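Local coordinates for protein beta-lactamase (Francisella tularensis subsp. tularensis, PDB 3P09) that probably hydrolyses beta-lactam antibiotics, opening the ring to give substituted beta-amino acids, at residues K38-Y42 with Y54-F60; I216-P221 with A278-A282; I185-F190 with V242-W246; L70-I74 with L133-L137; K67-V71 with A122-S127. One frame throughout, in Å; residues are numbered along the deposited sequence.

How the contacts relate
The five contacts run across the class A beta-lactamase fold, from the edge of the antiparallel sheet to the helical side. Contact 5 carries Lys67 and Ser125, two of the probable active-site residues, beside a sulfate. Contact 4 shares Leu70 and Val71 with it, the two centres lying about 9 Å apart. Contact 3 packs against contact 5 through Ile185 CA and Phe68 CE1, 3.7 Å apart, and brings the helices onto the sheet. Contact 2 covers the other face, with Ile216 CD1 3.7 Å from Ala243 CB. It also meets contact 1, where Ile41 CG2 is 3.7 Å from Ile281 CD1. The centre of contact 1 is about 22 Å from that of contact 5.

Contact 1 (K38-Y42 with Y54-F60); sequences KIGIY and YNESYHF. With SO4 (sulfate ion), chain D; SO4 (sulfate ion), chain G.
Ile41 and Tyr54 form an antiparallel hydrogen-bonded pair at the edge of the five-stranded sheet: Ile41 N reaches Tyr54 O at 2.9 Å, and Tyr54 N returns to Ile41 O at 3.0 Å. Beyond this pair a type I turn from Asn55 to Tyr58 leads the chain away, and a side chain takes over the pairing. Asn55 ND2 donates to Ile39 O at 3.0 Å, fairly straight (161°) and in its own amide plane, though tilted 30° from that of the carbonyl. The tight part follows the turn, where the Phe60 ring presses on the strand. Its CE2 meets Lys38 O edge-on at 3.3 Å, while CZ comes within 3.4 Å of Gly40 N, an approach eased because Gly40 lacks a side chain. Toward solvent the fit relaxes. The Lys38 chain, bent about its CB-CG bond, passes over one face of the Tyr58 ring, its CG 4.0 Å from Tyr58 CZ. Beyond the ring, NZ makes two weak bonds to a sulfate and a firmer one to a water that also accepts from Asn55 ND2. At the other end, Tyr42 OH lies a doubtfully short 2.5 Å from O3 of a second sulfate. Glu32 of helix 24-35 accepts from both Ile39 N and Tyr54 OH. Main-chain and amide bonds thus fix the sheet edge, whereas the partners of the lysine tip include a water and a probably crystallisation-derived sulfate.

Contact 2 (I216-P221 with A278-A282); sequences IAFSMP and AKLIA
Ser219, which packs against Lys279, also sets its OG at the edge of the neighbouring Phe218 ring, in the plane of that ring; the puckered Pro221 ring meets the helix through its CD, 4.2 Å from Ala282 CB. Here the loop leading into strand 225-232 leans on helix 271-289, the C-terminal helix that covers one face of the sheet in the class A beta-lactamase fold. Small side chains let the two backbones come close. Ala278 CB points to the loop, 3.9 Å from both Ile216 CA and Ser219 CB. Ser219 CB comes still nearer to the helix backbone, 3.6 Å from Lys279 N, and the serine hydroxyl is bonded to Gln275 O one turn earlier. From Met220, a selenomethionine, the chain leaves the backbone away from the helix but is folded back on itself, with chi2 at -40° and chi3 at 97°. This bend puts the selenium against Ile245 of the sheet and swings the terminal methyl round to the helix. Ile216 works at the same boundary, touching Ala243 and Ile257 on two strands. The Met220 methyl completes the join: its CE touches both Ala278 CB and Ala282 CB, 3.9 Å from each, and lies 3.4 Å from Ala278 O.

Contact 3 (I185-F190 with V242-W246); sequences IYKLAF and VAIIW
Ile185 docks onto Val242 and Ile244, and Phe190 onto Ile244 and Trp246, where helix 178-190 lies across strand 239-246, a helix-on-sheet layer of the class A beta-lactamase fold. The segment axes approach to 9.1 Å at an angle of 49°. Ile185 has CG1 anti to its backbone N (chi1 -159°) and is extended to CD1, a shape that spreads its two branches over the strand. CG2 meets Ile244 CD1 at 3.6 Å and Val242 CG1 at 3.8 Å, while CD1 reaches over the backbone to within 3.7 Å of Val242 O. Ile244 is turned differently: at chi1 -60° its CG1 branch runs beside the backbone N toward Ile185, leaving CG2 to point to the aromatic residues. That methyl is tightly enclosed. It sits 3.3 Å from Phe190 CZ, at the edge of the ring and in its plane, and also lies over one face of the Trp246 indole. The Phe190 ring itself is steadied within its own helix, with CD2 over one face of the Tyr186 ring and Ala189 CB over one of its own faces. Trp246 also touches Ile203 of helix 196-208. At the end of the row, Phe190 CZ touches the indole at Trp246 CZ2, 3.8 Å away.

Contact 4 (L70-I74 with L133-L137); sequences LVGAI and LVREL
Two helices of the all-alpha domain of the class A fold, 66-80 and 127-137, pack here through Leu70, Ala73 and Ile74 on one and Leu133, Val134 and Leu137 on the other. The axes of the two short segments approach to 10.2 Å at 35°. Leu70 reaches across with CG anti to the backbone N (chi1 173°), and its CD2 methyl touches both Leu133 CB at 3.7 Å and Val134 CG2 at 3.8 Å. One turn on, Leu137 answers from the opposite helix with a similar first torsion. Its two methyls divide around Ala73: CD2 meets Ala73 CB at 3.8 Å, and CD1 lies equally far from Ala73 O. Ile74 closes this end, its CD1 set 4.0 Å from Leu137 CD1 and 3.8 Å from Leu133 O. Helix 140-149 also touches Ala73 and Leu137, through Leu143. On the outer side of helix 127-137, Arg135 grips Glu136 side-on, NE and NH2 both binding OE2, and its NH1 makes a further salt bridge to Asp95. The chemistry is thus divided by helix face. Inward, the direct contacts are aliphatic branches, packed by dispersion and burial; outward, the charges pair with one another, away from the apolar seam.

Contact 5 (K67-V71 with A122-S127); sequences KFLLV and AILSDS. With SO4 (sulfate ion), chain F.
Lys67 reaches from helix 66-80 to Ser125 in what is probably the active site of a class A serine beta-lactamase: Ser64 and Lys67 fit the SxxK motif, and Ser125-Asp126-Ser127 occupies the place of the family's SDN loop. From CB onward the lysine follows the end of helix 115-123. CB lies 3.6 Å from Ala122 O, with CG directed beside the backbone N (chi1 -68°). The chain beyond is fully extended; CG stays near the same oxygen, and CD comes to 3.5 Å from Ala122 O. CE moves on to Ser125, 4.2 Å from its O. At the tip, NZ donates to Ser125 O at 3.0 Å from well above the carbonyl plane (58° out of it), and to Ser125 OG at 3.3 Å. A further bond joins NZ to Ser64 OG, while the ion pair with Glu161 is long and weak. Ser125, with phi 77°, is the C-prime residue of a Schellman motif ending helix 115-123, and both its O and its OG face the ammonium. Asp126 follows as N-cap of helix 127-137, its carboxylate also bound by Thr105. Apart from the polar row, Ile123 CD1 packs on helix 66-80, 3.8 Å from Phe68 CA and equally close to Val71 CG2. A sulfate, probably from the crystallisation liquor and bound as well by Thr230 and Thr232, lies beside the probable site; its O3 accepts from Ser125 OG at 2.7 Å.

Contact 1 (K38-Y42 with Y54-F60)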
# COMPACT_ATOMS: atom_id res chain seq x y z
N LYS A 38 -4.55 17.23 4.65
CA LYS A 38 -3.78 17.28 3.42
C LYS A 38 -4.04 16.03 2.60
O LYS A 38 -4.10 14.92 3.14
CB LYS A 38 -2.29 17.37 3.73
CG LYS A 38 -1.87 18.71 4.35
CD LYS A 38 -1.34 19.66 3.29
CE LYS A 38 -1.25 21.07 3.83
NZ LYS A 38 -1.06 22.06 2.73
N ILE A 39 -4.21 16.20 1.29
CA ILE A 39 -4.33 15.06 0.41
C ILE A 39 -3.13 15.02 -0.53
O ILE A 39 -2.65 16.07 -0.98
CB ILE A 39 -5.64 15.11 -0.40
CG1 ILE A 39 -5.87 13.77 -1.10
CG2 ILE A 39 -5.59 16.24 -1.40
CD1 ILE A 39 -7.17 13.11 -0.74
N GLY A 40 -2.61 13.83 -0.79
CA GLY A 40 -1.42 13.68 -1.62
C GLY A 40 -1.74 12.71 -2.73
O GLY A 40 -2.33 11.65 -2.48
N ILE A 41 -1.35 13.06 -3.95
CA ILE A 41 -1.75 12.33 -5.15
C ILE A 41 -0.54 12.16 -6.07
O ILE A 41 0.21 13.11 -6.31
CB ILE A 41 -2.80 13.15 -5.96
CG1 ILE A 41 -4.04 13.50 -5.12
CG2 ILE A 41 -3.18 12.42 -7.25
CD1 ILE A 41 -4.70 12.34 -4.47
N TYR A 42 -0.35 10.96 -6.60
CA TYR A 42 0.63 10.79 -7.66
C TYR A 42 0.17 9.72 -8.62
O TYR A 42 -0.34 8.68 -8.20
CB TYR A 42 2.00 10.44 -7.10
CG TYR A 42 3.13 10.68 -8.09
CD1 TYR A 42 3.74 9.62 -8.75
CD2 TYR A 42 3.59 11.97 -8.37
CE1 TYR A 42 4.77 9.83 -9.64
CE2 TYR A 42 4.61 12.18 -9.26
CZ TYR A 42 5.20 11.11 -9.90
OH TYR A 42 6.22 11.31 -10.79
N TYR A 54 -0.15 16.06 -6.74
CA TYR A 54 -0.54 17.13 -5.83
C TYR A 54 -0.01 16.80 -4.45
O TYR A 54 -0.25 15.70 -3.95
CB TYR A 54 -2.06 17.24 -5.80
CG TYR A 54 -2.59 18.38 -4.97
CD1 TYR A 54 -2.97 18.18 -3.64
CD2 TYR A 54 -2.73 19.65 -5.50
CE1 TYR A 54 -3.46 19.21 -2.87
CE2 TYR A 54 -3.23 20.70 -4.73
CZ TYR A 54 -3.59 20.47 -3.42
OH TYR A 54 -4.10 21.48 -2.64
N ASN A 55 0.74 17.73 -3.85
CA ASN A 55 1.45 17.45 -2.61
C ASN A 55 2.26 16.17 -2.72
O ASN A 55 2.32 15.40 -1.76
CB ASN A 55 0.46 17.30 -1.44
CG ASN A 55 0.00 18.64 -0.89
OD1 ASN A 55 0.75 19.62 -0.91
ND2 ASN A 55 -1.22 18.67 -0.37
N GLU A 56 2.86 15.92 -3.88
CA GLU A 56 3.44 14.60 -4.12
C GLU A 56 4.72 14.34 -3.31
O GLU A 56 5.19 13.21 -3.25
CB GLU A 56 3.70 14.37 -5.61
CG GLU A 56 4.87 15.15 -6.18
CD GLU A 56 4.52 16.58 -6.56
OE1 GLU A 56 3.40 17.03 -6.24
OE2 GLU A 56 5.36 17.25 -7.19
N SER A 57 5.26 15.39 -2.69
CA SER A 57 6.46 15.26 -1.87
C SER A 57 6.19 15.54 -0.40
O SER A 57 7.12 15.68 0.39
CB SER A 57 7.55 16.21 -2.37
OG SER A 57 8.13 15.72 -3.56
N TYR A 58 4.93 15.66 -0.03
CA TYR A 58 4.53 15.79 1.37
C TYR A 58 4.59 14.39 2.01
O TYR A 58 4.29 13.40 1.35
CB TYR A 58 3.11 16.31 1.45
CG TYR A 58 2.68 16.79 2.82
CD1 TYR A 58 2.01 15.95 3.70
CD2 TYR A 58 2.93 18.11 3.22
CE1 TYR A 58 1.60 16.40 4.95
CE2 TYR A 58 2.53 18.56 4.47
CZ TYR A 58 1.87 17.70 5.32
OH TYR A 58 1.48 18.15 6.56
N HIS A 59 4.99 14.32 3.27
CA HIS A 59 5.09 13.03 3.96
C HIS A 59 3.83 12.72 4.76
O HIS A 59 3.34 13.55 5.53
CB HIS A 59 6.33 12.99 4.88
CG HIS A 59 7.63 12.91 4.15
ND1 HIS A 59 8.40 11.77 4.13
CD2 HIS A 59 8.31 13.83 3.43
CE1 HIS A 59 9.50 11.98 3.43
NE2 HIS A 59 9.46 13.23 2.98
N PHE A 60 3.32 11.50 4.56
CA PHE A 60 2.09 11.01 5.14
C PHE A 60 2.38 9.70 5.90
O PHE A 60 3.19 8.90 5.48
CB PHE A 60 1.09 10.64 4.03
CG PHE A 60 0.57 11.81 3.23
CD1 PHE A 60 1.33 12.37 2.21
CD2 PHE A 60 -0.69 12.34 3.49
CE1 PHE A 60 0.86 13.44 1.47
CE2 PHE A 60 -1.18 13.41 2.76
CZ PHE A 60 -0.41 13.97 1.75
S SO4 D . 7.11 14.52 -11.76
O1 SO4 D . 5.90 14.41 -12.58
O2 SO4 D . 7.28 15.91 -11.32
O3 SO4 D . 7.00 13.67 -10.58
O4 SO4 D . 8.27 14.12 -12.55
S SO4 G . 0.06 25.66 1.95
O1 SO4 G . -1.30 25.13 1.84
O2 SO4 G . 0.00 27.06 2.35
O3 SO4 G . 0.80 24.89 2.95
O4 SO4 G . 0.73 25.56 0.65
O HOH W 1 -2.06 21.32 0.27

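Contact 2 (I216-P221 with A278-A282)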
# COMPACT_ATOMS: atom_id res chain seq x y z
N ILE A 216 -10.24 3.90 -3.82
CA ILE A 216 -10.06 4.20 -5.25
C ILE A 216 -11.04 3.43 -6.14
O ILE A 216 -11.65 4.00 -7.06
CB ILE A 216 -8.61 3.90 -5.71
CG1 ILE A 216 -7.65 4.94 -5.11
CG2 ILE A 216 -8.53 3.88 -7.22
CD1 ILE A 216 -6.16 4.61 -5.28
N ALA A 217 -11.19 2.14 -5.86
CA ALA A 217 -12.05 1.28 -6.67
C ALA A 217 -13.47 1.82 -6.79
O ALA A 217 -14.12 1.65 -7.82
CB ALA A 217 -12.06 -0.15 -6.10
N PHE A 218 -13.93 2.45 -5.72
CA PHE A 218 -15.29 2.98 -5.64
C PHE A 218 -15.59 3.96 -6.78
O PHE A 218 -16.75 4.16 -7.15
CB PHE A 218 -15.44 3.69 -4.29
CG PHE A 218 -16.82 4.21 -4.01
CD1 PHE A 218 -17.19 5.49 -4.41
CD2 PHE A 218 -17.74 3.44 -3.32
CE1 PHE A 218 -18.46 5.98 -4.14
CE2 PHE A 218 -19.01 3.93 -3.05
CZ PHE A 218 -19.37 5.20 -3.46
N SER A 219 -14.55 4.57 -7.34
CA SER A 219 -14.74 5.64 -8.30
C SER A 219 -14.23 5.32 -9.70
O SER A 219 -14.37 6.13 -10.61
CB SER A 219 -14.08 6.93 -7.81
OG SER A 219 -14.67 7.35 -6.58
N MSE A 220 -13.63 4.14 -9.86
CA MSE A 220 -13.13 3.71 -11.16
C MSE A 220 -14.31 3.28 -12.03
O MSE A 220 -15.28 2.70 -11.54
CB MSE A 220 -12.13 2.53 -11.00
CG MSE A 220 -10.67 2.89 -10.53
SE MSE A 220 -10.02 4.50 -11.35
CE MSE A 220 -10.44 5.76 -9.92
N PRO A 221 -14.24 3.56 -13.34
CA PRO A 221 -15.23 2.95 -14.23
C PRO A 221 -15.22 1.44 -14.04
O PRO A 221 -14.16 0.85 -13.82
CB PRO A 221 -14.74 3.32 -15.62
CG PRO A 221 -13.94 4.56 -15.41
CD PRO A 221 -13.26 4.37 -14.09
N ALA A 278 -10.33 10.27 -6.25
CA ALA A 278 -10.23 9.23 -7.28
C ALA A 278 -11.16 9.50 -8.45
O ALA A 278 -10.86 9.16 -9.59
CB ALA A 278 -10.49 7.85 -6.68
N LYS A 279 -12.31 10.10 -8.16
CA LYS A 279 -13.29 10.39 -9.21
C LYS A 279 -12.78 11.51 -10.11
O LYS A 279 -12.95 11.47 -11.34
CB LYS A 279 -14.64 10.75 -8.60
CG LYS A 279 -15.73 11.06 -9.62
CD LYS A 279 -15.83 9.94 -10.65
CE LYS A 279 -17.23 9.82 -11.22
NZ LYS A 279 -18.18 9.32 -10.17
N LEU A 280 -12.17 12.51 -9.49
CA LEU A 280 -11.57 13.61 -10.24
C LEU A 280 -10.54 13.03 -11.18
O LEU A 280 -10.45 13.40 -12.35
CB LEU A 280 -10.90 14.60 -9.30
CG LEU A 280 -11.87 15.46 -8.48
CD1 LEU A 280 -11.14 16.21 -7.37
CD2 LEU A 280 -12.61 16.42 -9.40
N ILE A 281 -9.76 12.09 -10.67
CA ILE A 281 -8.67 11.53 -11.45
C ILE A 281 -9.21 10.68 -12.60
O ILE A 281 -8.75 10.78 -13.74
CB ILE A 281 -7.73 10.74 -10.55
CG1 ILE A 281 -6.99 11.73 -9.64
CG2 ILE A 281 -6.74 9.96 -11.39
CD1 ILE A 281 -6.42 11.13 -8.38
N ALA A 282 -10.21 9.86 -12.29
CA ALA A 282 -10.83 9.01 -13.30
C ALA A 282 -11.38 9.86 -14.43
O ALA A 282 -11.25 9.51 -15.60
CB ALA A 282 -11.93 8.14 -12.68

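Contact 3 (I185-F190 with V242-W246)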
# COMPACT_ATOMS: atom_id res chain seq x y z
N ILE A 185 5.08 0.94 -6.21
CA ILE A 185 4.12 -0.09 -6.61
C ILE A 185 4.24 -0.33 -8.12
O ILE A 185 4.11 -1.45 -8.59
CB ILE A 185 2.67 0.26 -6.19
CG1 ILE A 185 1.81 -1.02 -6.15
CG2 ILE A 185 2.05 1.29 -7.12
CD1 ILE A 185 0.44 -0.81 -5.49
N TYR A 186 4.51 0.73 -8.87
CA TYR A 186 4.65 0.60 -10.33
C TYR A 186 5.90 -0.21 -10.65
O TYR A 186 5.88 -1.10 -11.51
CB TYR A 186 4.78 1.98 -10.98
CG TYR A 186 4.77 1.91 -12.49
CD1 TYR A 186 5.94 1.78 -13.22
CD2 TYR A 186 3.56 1.96 -13.19
CE1 TYR A 186 5.92 1.71 -14.62
CE2 TYR A 186 3.53 1.89 -14.58
CZ TYR A 186 4.72 1.77 -15.28
OH TYR A 186 4.67 1.70 -16.66
N LYS A 187 6.99 0.10 -9.96
CA LYS A 187 8.25 -0.58 -10.23
C LYS A 187 8.12 -2.07 -9.91
O LYS A 187 8.59 -2.93 -10.67
CB LYS A 187 9.39 0.06 -9.44
CG LYS A 187 10.76 -0.54 -9.72
CD LYS A 187 11.85 0.46 -9.32
CE LYS A 187 13.24 -0.10 -9.57
NZ LYS A 187 13.44 -0.49 -11.00
N LEU A 188 7.44 -2.37 -8.81
CA LEU A 188 7.27 -3.78 -8.42
C LEU A 188 6.41 -4.56 -9.42
O LEU A 188 6.69 -5.72 -9.74
CB LEU A 188 6.69 -3.88 -7.01
CG LEU A 188 7.69 -3.61 -5.87
CD1 LEU A 188 6.96 -3.45 -4.56
CD2 LEU A 188 8.74 -4.72 -5.77
N ALA A 189 5.36 -3.93 -9.92
CA ALA A 189 4.42 -4.64 -10.79
C ALA A 189 4.89 -4.68 -12.25
O ALA A 189 4.61 -5.64 -12.98
CB ALA A 189 3.03 -3.99 -10.67
N PHE A 190 5.60 -3.64 -12.67
CA PHE A 190 5.93 -3.48 -14.09
C PHE A 190 7.40 -3.26 -14.40
O PHE A 190 7.81 -3.30 -15.56
CB PHE A 190 5.12 -2.32 -14.68
CG PHE A 190 3.65 -2.46 -14.45
CD1 PHE A 190 2.94 -3.50 -15.03
CD2 PHE A 190 2.98 -1.56 -13.66
CE1 PHE A 190 1.59 -3.64 -14.82
CE2 PHE A 190 1.62 -1.69 -13.44
CZ PHE A 190 0.92 -2.74 -14.03
N VAL A 242 -3.22 2.77 -2.42
CA VAL A 242 -2.24 2.83 -3.51
C VAL A 242 -2.54 1.68 -4.46
O VAL A 242 -2.65 0.51 -4.05
CB VAL A 242 -0.79 2.74 -2.99
CG1 VAL A 242 0.21 2.86 -4.15
CG2 VAL A 242 -0.53 3.82 -1.95
N ALA A 243 -2.66 2.01 -5.74
CA ALA A 243 -3.30 1.11 -6.68
C ALA A 243 -2.55 0.98 -7.99
O ALA A 243 -1.80 1.88 -8.38
CB ALA A 243 -4.71 1.59 -6.95
N ILE A 244 -2.75 -0.15 -8.65
CA ILE A 244 -2.43 -0.26 -10.06
C ILE A 244 -3.75 -0.39 -10.79
O ILE A 244 -4.63 -1.12 -10.36
CB ILE A 244 -1.60 -1.50 -10.39
CG1 ILE A 244 -0.26 -1.49 -9.65
CG2 ILE A 244 -1.36 -1.55 -11.90
CD1 ILE A 244 0.61 -0.36 -10.01
N ILE A 245 -3.87 0.32 -11.90
CA ILE A 245 -5.13 0.38 -12.63
C ILE A 245 -4.85 0.10 -14.09
O ILE A 245 -3.86 0.60 -14.63
CB ILE A 245 -5.75 1.78 -12.52
CG1 ILE A 245 -5.96 2.15 -11.05
CG2 ILE A 245 -7.04 1.85 -13.32
CD1 ILE A 245 -6.39 3.59 -10.82
N TRP A 246 -5.70 -0.72 -14.70
CA TRP A 246 -5.64 -1.02 -16.12
C TRP A 246 -6.85 -0.41 -16.78
O TRP A 246 -7.92 -1.02 -16.79
CB TRP A 246 -5.67 -2.53 -16.36
CG TRP A 246 -4.43 -3.27 -15.94
CD1 TRP A 246 -3.41 -3.70 -16.75
CD2 TRP A 246 -4.08 -3.69 -14.61
NE1 TRP A 246 -2.45 -4.34 -15.99
CE2 TRP A 246 -2.85 -4.35 -14.68
CE3 TRP A 246 -4.70 -3.55 -13.36
CZ2 TRP A 246 -2.22 -4.88 -13.56
CZ3 TRP A 246 -4.07 -4.08 -12.25
CH2 TRP A 246 -2.85 -4.73 -12.36

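Contact 4 (L70-I74 with L133-L137)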
# COMPACT_ATOMS: atom_id res chain seq x y z
N LEU A 70 6.78 -4.96 1.74
CA LEU A 70 7.22 -6.17 2.43
C LEU A 70 7.05 -7.39 1.53
O LEU A 70 7.94 -8.23 1.42
CB LEU A 70 6.40 -6.35 3.71
CG LEU A 70 6.59 -7.65 4.48
CD1 LEU A 70 8.06 -7.85 4.88
CD2 LEU A 70 5.68 -7.73 5.71
N VAL A 71 5.89 -7.49 0.88
CA VAL A 71 5.64 -8.61 -0.02
C VAL A 71 6.55 -8.55 -1.24
O VAL A 71 7.07 -9.57 -1.71
CB VAL A 71 4.15 -8.68 -0.39
CG1 VAL A 71 3.93 -9.57 -1.60
CG2 VAL A 71 3.38 -9.19 0.81
N GLY A 72 6.79 -7.34 -1.75
CA GLY A 72 7.78 -7.16 -2.79
C GLY A 72 9.14 -7.70 -2.37
O GLY A 72 9.81 -8.41 -3.12
N ALA A 73 9.56 -7.36 -1.16
CA ALA A 73 10.82 -7.83 -0.61
C ALA A 73 10.87 -9.34 -0.52
O ALA A 73 11.89 -9.96 -0.79
CB ALA A 73 11.06 -7.21 0.76
N ILE A 74 9.76 -9.94 -0.11
CA ILE A 74 9.69 -11.39 -0.01
C ILE A 74 9.85 -12.03 -1.39
O ILE A 74 10.54 -13.04 -1.54
CB ILE A 74 8.35 -11.82 0.63
CG1 ILE A 74 8.33 -11.42 2.11
CG2 ILE A 74 8.11 -13.33 0.45
CD1 ILE A 74 9.23 -12.30 2.98
N LEU A 133 6.21 -12.24 8.19
CA LEU A 133 7.00 -12.04 6.98
C LEU A 133 8.24 -11.21 7.25
O LEU A 133 9.32 -11.52 6.73
CB LEU A 133 6.15 -11.39 5.88
CG LEU A 133 5.07 -12.32 5.28
CD1 LEU A 133 4.21 -11.56 4.33
CD2 LEU A 133 5.71 -13.52 4.57
N VAL A 134 8.09 -10.16 8.06
CA VAL A 134 9.22 -9.32 8.45
C VAL A 134 10.28 -10.19 9.13
O VAL A 134 11.46 -10.10 8.83
CB VAL A 134 8.79 -8.19 9.42
CG1 VAL A 134 10.01 -7.58 10.13
CG2 VAL A 134 8.01 -7.12 8.68
N ARG A 135 9.83 -11.05 10.04
CA ARG A 135 10.75 -11.96 10.71
C ARG A 135 11.41 -12.92 9.72
O ARG A 135 12.62 -13.09 9.73
CB ARG A 135 10.01 -12.75 11.80
CG ARG A 135 10.93 -13.64 12.63
CD ARG A 135 10.12 -14.57 13.53
NE ARG A 135 9.40 -15.55 12.73
CZ ARG A 135 8.15 -15.95 12.99
NH1 ARG A 135 7.48 -15.46 14.02
NH2 ARG A 135 7.58 -16.85 12.20
N GLU A 136 10.62 -13.55 8.85
CA GLU A 136 11.16 -14.53 7.91
C GLU A 136 12.05 -13.89 6.86
O GLU A 136 12.89 -14.55 6.25
CB GLU A 136 10.05 -15.36 7.24
CG GLU A 136 9.17 -16.15 8.23
CD GLU A 136 9.97 -17.15 9.06
OE1 GLU A 136 10.95 -17.71 8.54
OE2 GLU A 136 9.60 -17.36 10.25
N LEU A 137 11.89 -12.58 6.65
CA LEU A 137 12.74 -11.82 5.74
C LEU A 137 14.10 -11.55 6.38
O LEU A 137 15.09 -11.27 5.69
CB LEU A 137 12.08 -10.48 5.37
CG LEU A 137 12.81 -9.64 4.31
CD1 LEU A 137 12.72 -10.28 2.92
CD2 LEU A 137 12.27 -8.22 4.27

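Contact 5 (K67-V71 with A122-S127)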
# COMPACT_ATOMS: atom_id res chain seq x y z
N LYS A 67 2.79 -2.91 3.75
CA LYS A 67 2.71 -4.36 3.51
C LYS A 67 2.99 -4.77 2.05
O LYS A 67 3.42 -5.89 1.81
CB LYS A 67 1.38 -4.93 4.03
CG LYS A 67 1.29 -4.87 5.56
CD LYS A 67 -0.15 -5.02 6.08
CE LYS A 67 -0.17 -4.87 7.61
NZ LYS A 67 -1.56 -4.89 8.13
N PHE A 68 2.76 -3.88 1.09
CA PHE A 68 3.09 -4.26 -0.29
C PHE A 68 4.59 -4.19 -0.57
O PHE A 68 5.12 -4.95 -1.39
CB PHE A 68 2.23 -3.52 -1.36
CG PHE A 68 2.78 -2.17 -1.80
CD1 PHE A 68 3.91 -2.08 -2.62
CD2 PHE A 68 2.13 -1.00 -1.43
CE1 PHE A 68 4.39 -0.85 -3.05
CE2 PHE A 68 2.61 0.26 -1.85
CZ PHE A 68 3.74 0.32 -2.66
N LEU A 69 5.28 -3.30 0.12
CA LEU A 69 6.75 -3.26 0.05
C LEU A 69 7.36 -4.53 0.63
O LEU A 69 8.33 -5.09 0.10
CB LEU A 69 7.28 -2.06 0.83
CG LEU A 69 6.84 -0.71 0.26
CD1 LEU A 69 7.29 0.43 1.20
CD2 LEU A 69 7.43 -0.53 -1.12
N LEU A 70 6.78 -4.96 1.74
CA LEU A 70 7.22 -6.17 2.43
C LEU A 70 7.05 -7.39 1.53
O LEU A 70 7.94 -8.23 1.42
CB LEU A 70 6.40 -6.35 3.71
CG LEU A 70 6.59 -7.65 4.48
CD1 LEU A 70 8.06 -7.85 4.88
CD2 LEU A 70 5.68 -7.73 5.71
N VAL A 71 5.89 -7.49 0.88
CA VAL A 71 5.64 -8.61 -0.02
C VAL A 71 6.55 -8.55 -1.24
O VAL A 71 7.07 -9.57 -1.71
CB VAL A 71 4.15 -8.68 -0.39
CG1 VAL A 71 3.93 -9.57 -1.60
CG2 VAL A 71 3.38 -9.19 0.81
N ALA A 122 -1.00 -10.83 4.01
CA ALA A 122 -0.43 -9.50 4.27
C ALA A 122 -1.03 -8.44 3.34
O ALA A 122 -1.33 -7.32 3.77
CB ALA A 122 1.09 -9.51 4.14
N ILE A 123 -1.20 -8.80 2.07
CA ILE A 123 -1.78 -7.86 1.11
C ILE A 123 -3.25 -7.58 1.44
O ILE A 123 -3.77 -6.50 1.17
CB ILE A 123 -1.65 -8.38 -0.33
CG1 ILE A 123 -0.16 -8.41 -0.73
CG2 ILE A 123 -2.46 -7.53 -1.29
CD1 ILE A 123 0.56 -7.05 -0.62
N LEU A 124 -3.91 -8.57 2.03
CA LEU A 124 -5.25 -8.38 2.55
C LEU A 124 -5.21 -7.71 3.92
O LEU A 124 -6.24 -7.63 4.60
CB LEU A 124 -5.99 -9.71 2.63
CG LEU A 124 -6.85 -10.01 1.40
CD1 LEU A 124 -5.97 -10.19 0.15
CD2 LEU A 124 -7.70 -11.24 1.64
N SER A 125 -4.02 -7.26 4.32
CA SER A 125 -3.81 -6.48 5.55
C SER A 125 -3.81 -7.26 6.89
O SER A 125 -3.92 -6.67 7.97
CB SER A 125 -4.74 -5.26 5.62
OG SER A 125 -4.01 -4.13 6.10
N ASP A 126 -3.65 -8.58 6.81
CA ASP A 126 -3.51 -9.44 7.98
C ASP A 126 -2.24 -9.03 8.75
O ASP A 126 -1.13 -9.12 8.23
CB ASP A 126 -3.42 -10.90 7.50
CG ASP A 126 -3.54 -11.92 8.62
OD1 ASP A 126 -2.72 -11.89 9.57
OD2 ASP A 126 -4.47 -12.76 8.55
N SER A 127 -2.41 -8.56 9.99
CA SER A 127 -1.28 -8.03 10.76
C SER A 127 -0.29 -9.08 11.24
O SER A 127 0.92 -8.93 11.07
CB SER A 127 -1.79 -7.16 11.92
OG SER A 127 -2.45 -6.01 11.43
S SO4 F . -5.99 -1.22 6.47
O1 SO4 F . -7.27 -0.55 6.54
O2 SO4 F . -5.06 -0.65 7.44
O3 SO4 F . -6.20 -2.62 6.76
O4 SO4 F . -5.43 -1.04 5.14